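Local structure of 16 kDa salivary peptide (Culex quinquefasciatus, 7KCG) at residues H62-Q70 against D89-T97. The protein is of unknown function but adopts a beta-trefoil fold related to ricin-type lectin domains, and may bind sugars. Numbering follows the deposited sequence.
Sequences HGEELFESQ and DGGASWKIT. With FMT (formic acid), chain C.
In the buried interior of the beta-trefoil, the turn before strand 93-97 and the Trp94 indole close on strand 64-69. Trp94 NE1 donates to Leu66 O at 3.1 Å. The bond is nearly straight, 162° at the hydrogen. The oxygen lies in the indole plane, whereas the nitrogen sits above the carbonyl plane. Leu66 CG is anti to the backbone N. With chi2 at 74°, Leu66 CD2 then lies over one indole face, offset toward the rim, 4.0 Å from Trp94 CZ2. Two residues on, Glu68 N donates to Gly91 O at 3.1 Å. Gly91 O also accepts from the Asn109 side chain.

The two strands run at 89° to each other and form no sheet pairing here. Each instead pairs antiparallel with strand 54-59. The type I turn from Gly90 to Ser93 presents Gly91 O to Glu68 N, while Trp94 in the strand makes the other bond. Asp89 OD1 accepts from Gly91 N at 2.9 Å, an Asx turn that holds the Gly91 N-H at the start of the turn.

Ala92 CB packs 3.9 Å from Phe67 CB. Ala92 CB also touches the Glu65 carboxylate, 4.1 Å from Glu65 OE2. That oxygen forms a salt bridge with Arg56. A formic acid, probably from the crystallisation liquor, meets the Phe67 ring edge at CE2, and Arg34 also binds it. Ser69 OG donates to formic acid O2 at 2.8 Å. Gln70 N donates to the other oxygen, O1.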
loop_
_atom_site.group_PDB
_atom_site.type_symbol
_atom_site.label_atom_id
_atom_site.label_comp_id
_atom_site.label_asym_id
_atom_site.label_seq_id
_atom_site.Cartn_x
_atom_site.Cartn_y
_atom_site.Cartn_z
ATOM N N HIS A 62 -7.578 11.795 2.321
ATOM C CA HIS A 62 -6.672 12.869 2.690
ATOM C C HIS A 62 -5.783 13.339 1.550
ATOM O O HIS A 62 -5.120 14.375 1.693
ATOM C CB HIS A 62 -5.800 12.414 3.868
ATOM C CG HIS A 62 -6.566 12.223 5.137
ATOM N ND1 HIS A 62 -6.415 13.053 6.227
ATOM C CD2 HIS A 62 -7.497 11.304 5.488
ATOM C CE1 HIS A 62 -7.218 12.652 7.197
ATOM N NE2 HIS A 62 -7.886 11.592 6.774
ATOM N N GLY A 63 -5.749 12.615 0.429
ATOM C CA GLY A 63 -4.949 13.002 -0.719
ATOM C C GLY A 63 -3.465 12.787 -0.552
ATOM O O GLY A 63 -2.674 13.377 -1.299
ATOM N N GLU A 64 -3.066 11.958 0.409
ATOM C CA GLU A 64 -1.676 11.788 0.799
ATOM C C GLU A 64 -1.075 10.536 0.170
ATOM O O GLU A 64 -1.751 9.511 0.039
ATOM C CB GLU A 64 -1.576 11.717 2.322
ATOM C CG GLU A 64 -2.040 13.003 3.003
ATOM C CD GLU A 64 -2.425 12.798 4.465
ATOM O OE1 GLU A 64 -2.309 11.664 4.976
ATOM O OE2 GLU A 64 -2.841 13.786 5.114
ATOM N N GLU A 65 0.195 10.632 -0.231
ATOM C CA GLU A 65 0.885 9.528 -0.892
ATOM C C GLU A 65 1.349 8.485 0.109
ATOM O O GLU A 65 1.827 8.811 1.194
ATOM C CB GLU A 65 2.111 10.025 -1.657
ATOM C CG GLU A 65 1.844 10.759 -2.934
ATOM C CD GLU A 65 3.115 10.923 -3.750
ATOM O OE1 GLU A 65 4.040 11.643 -3.298
ATOM O OE2 GLU A 65 3.191 10.321 -4.843
ATOM N N LEU A 66 1.233 7.217 -0.280
ATOM C CA LEU A 66 1.752 6.117 0.513
ATOM C C LEU A 66 3.242 5.944 0.241
ATOM O O LEU A 66 3.659 5.891 -0.916
ATOM C CB LEU A 66 0.995 4.830 0.149
ATOM C CG LEU A 66 1.349 3.616 0.988
ATOM C CD1 LEU A 66 0.720 3.769 2.354
ATOM C CD2 LEU A 66 0.866 2.335 0.300
ATOM N N PHE A 67 4.058 5.857 1.296
ATOM C CA PHE A 67 5.487 5.681 1.055
ATOM C C PHE A 67 6.118 4.901 2.196
ATOM O O PHE A 67 5.545 4.767 3.276
ATOM C CB PHE A 67 6.215 7.024 0.834
ATOM C CG PHE A 67 6.435 7.828 2.092
ATOM C CD1 PHE A 67 5.404 8.545 2.656
ATOM C CD2 PHE A 67 7.693 7.897 2.669
ATOM C CE1 PHE A 67 5.614 9.307 3.802
ATOM C CE2 PHE A 67 7.912 8.658 3.830
ATOM C CZ PHE A 67 6.874 9.354 4.384
ATOM N N GLU A 68 7.292 4.340 1.923
ATOM C CA GLU A 68 8.062 3.622 2.928
ATOM C C GLU A 68 9.214 4.499 3.392
ATOM O O GLU A 68 9.890 5.129 2.575
ATOM C CB GLU A 68 8.608 2.297 2.388
ATOM C CG GLU A 68 9.414 1.524 3.436
ATOM C CD GLU A 68 9.971 0.202 2.935
ATOM O OE1 GLU A 68 9.653 -0.206 1.795
ATOM O OE2 GLU A 68 10.735 -0.441 3.690
ATOM N N SER A 69 9.449 4.506 4.701
ATOM C CA SER A 69 10.329 5.469 5.347
ATOM C C SER A 69 11.683 4.860 5.684
ATOM O O SER A 69 11.828 3.647 5.841
ATOM C CB SER A 69 9.664 6.005 6.618
ATOM O OG SER A 69 10.579 6.705 7.454
ATOM N N GLN A 70 12.682 5.735 5.820
ATOM C CA GLN A 70 13.968 5.312 6.363
ATOM C C GLN A 70 13.844 4.899 7.821
ATOM O O GLN A 70 14.549 3.988 8.271
ATOM C CB GLN A 70 14.997 6.432 6.227
ATOM C CG GLN A 70 15.605 6.562 4.839
ATOM C CD GLN A 70 17.113 6.368 4.847
ATOM O OE1 GLN A 70 17.865 7.273 5.217
ATOM N NE2 GLN A 70 17.561 5.178 4.450
ATOM N N ASP A 89 12.300 10.230 -4.585
ATOM C CA ASP A 89 13.466 9.398 -4.306
ATOM C C ASP A 89 13.175 7.899 -4.379
ATOM O O ASP A 89 13.984 7.100 -3.889
ATOM C CB ASP A 89 14.055 9.742 -2.928
ATOM C CG ASP A 89 13.144 9.357 -1.771
ATOM O OD1 ASP A 89 12.033 8.818 -1.999
ATOM O OD2 ASP A 89 13.538 9.588 -0.605
ATOM N N GLY A 90 12.036 7.504 -4.950
ATOM C CA GLY A 90 11.648 6.114 -5.018
ATOM C C GLY A 90 10.801 5.626 -3.864
ATOM O O GLY A 90 10.174 4.563 -3.980
ATOM N N GLY A 91 10.754 6.371 -2.758
ATOM C CA GLY A 91 10.051 5.898 -1.581
ATOM C C GLY A 91 8.549 5.805 -1.767
ATOM O O GLY A 91 7.891 5.012 -1.093
ATOM N N ALA A 92 7.984 6.615 -2.663
ATOM C CA ALA A 92 6.552 6.602 -2.917
ATOM C C ALA A 92 6.199 5.887 -4.202
ATOM O O ALA A 92 5.049 5.967 -4.643
ATOM C CB ALA A 92 5.993 8.021 -2.959
ATOM N N SER A 93 7.154 5.207 -4.824
ATOM C CA SER A 93 6.907 4.467 -6.053
ATOM C C SER A 93 6.885 2.969 -5.765
ATOM O O SER A 93 7.658 2.476 -4.939
ATOM C CB SER A 93 7.966 4.802 -7.110
ATOM O OG SER A 93 8.037 6.211 -7.322
ATOM N N TRP A 94 5.971 2.249 -6.422
ATOM C CA TRP A 94 5.654 0.873 -6.055
ATOM C C TRP A 94 5.607 -0.019 -7.296
ATOM O O TRP A 94 5.010 0.347 -8.316
ATOM C CB TRP A 94 4.311 0.810 -5.304
ATOM C CG TRP A 94 4.283 1.624 -4.028
ATOM C CD1 TRP A 94 3.912 2.937 -3.881
ATOM C CD2 TRP A 94 4.651 1.166 -2.727
ATOM N NE1 TRP A 94 4.017 3.312 -2.568
ATOM C CE2 TRP A 94 4.481 2.250 -1.837
ATOM C CE3 TRP A 94 5.089 -0.064 -2.222
ATOM C CZ2 TRP A 94 4.735 2.138 -0.472
ATOM C CZ3 TRP A 94 5.371 -0.163 -0.879
ATOM C CH2 TRP A 94 5.197 0.931 -0.016
ATOM N N LYS A 95 6.235 -1.187 -7.213
ATOM C CA LYS A 95 6.104 -2.192 -8.265
ATOM C C LYS A 95 4.982 -3.149 -7.880
ATOM O O LYS A 95 5.068 -3.839 -6.857
ATOM C CB LYS A 95 7.418 -2.942 -8.490
ATOM C CG LYS A 95 8.580 -2.068 -8.964
ATOM N N ILE A 96 3.935 -3.194 -8.702
ATOM C CA ILE A 96 2.716 -3.938 -8.407
ATOM C C ILE A 96 2.633 -5.075 -9.418
ATOM O O ILE A 96 2.443 -4.829 -10.614
ATOM C CB ILE A 96 1.473 -3.041 -8.475
ATOM C CG1 ILE A 96 1.645 -1.841 -7.523
ATOM C CG2 ILE A 96 0.238 -3.831 -8.073
ATOM C CD1 ILE A 96 0.414 -0.979 -7.389
ATOM N N THR A 97 2.816 -6.304 -8.949
ATOM C CA THR A 97 2.936 -7.463 -9.826
ATOM C C THR A 97 2.015 -8.577 -9.351
ATOM O O THR A 97 1.672 -8.676 -8.170
ATOM C CB THR A 97 4.385 -7.967 -9.879
ATOM O OG1 THR A 97 4.863 -8.165 -8.546
ATOM C CG2 THR A 97 5.293 -6.945 -10.580
HETATM C C FMT C . 11.118 9.417 5.604
HETATM O O1 FMT C . 11.971 8.678 5.159
HETATM O O2 FMT C . 10.640 9.378 6.803
HETATM O O HOH W 1 2.788 6.197 -3.613
#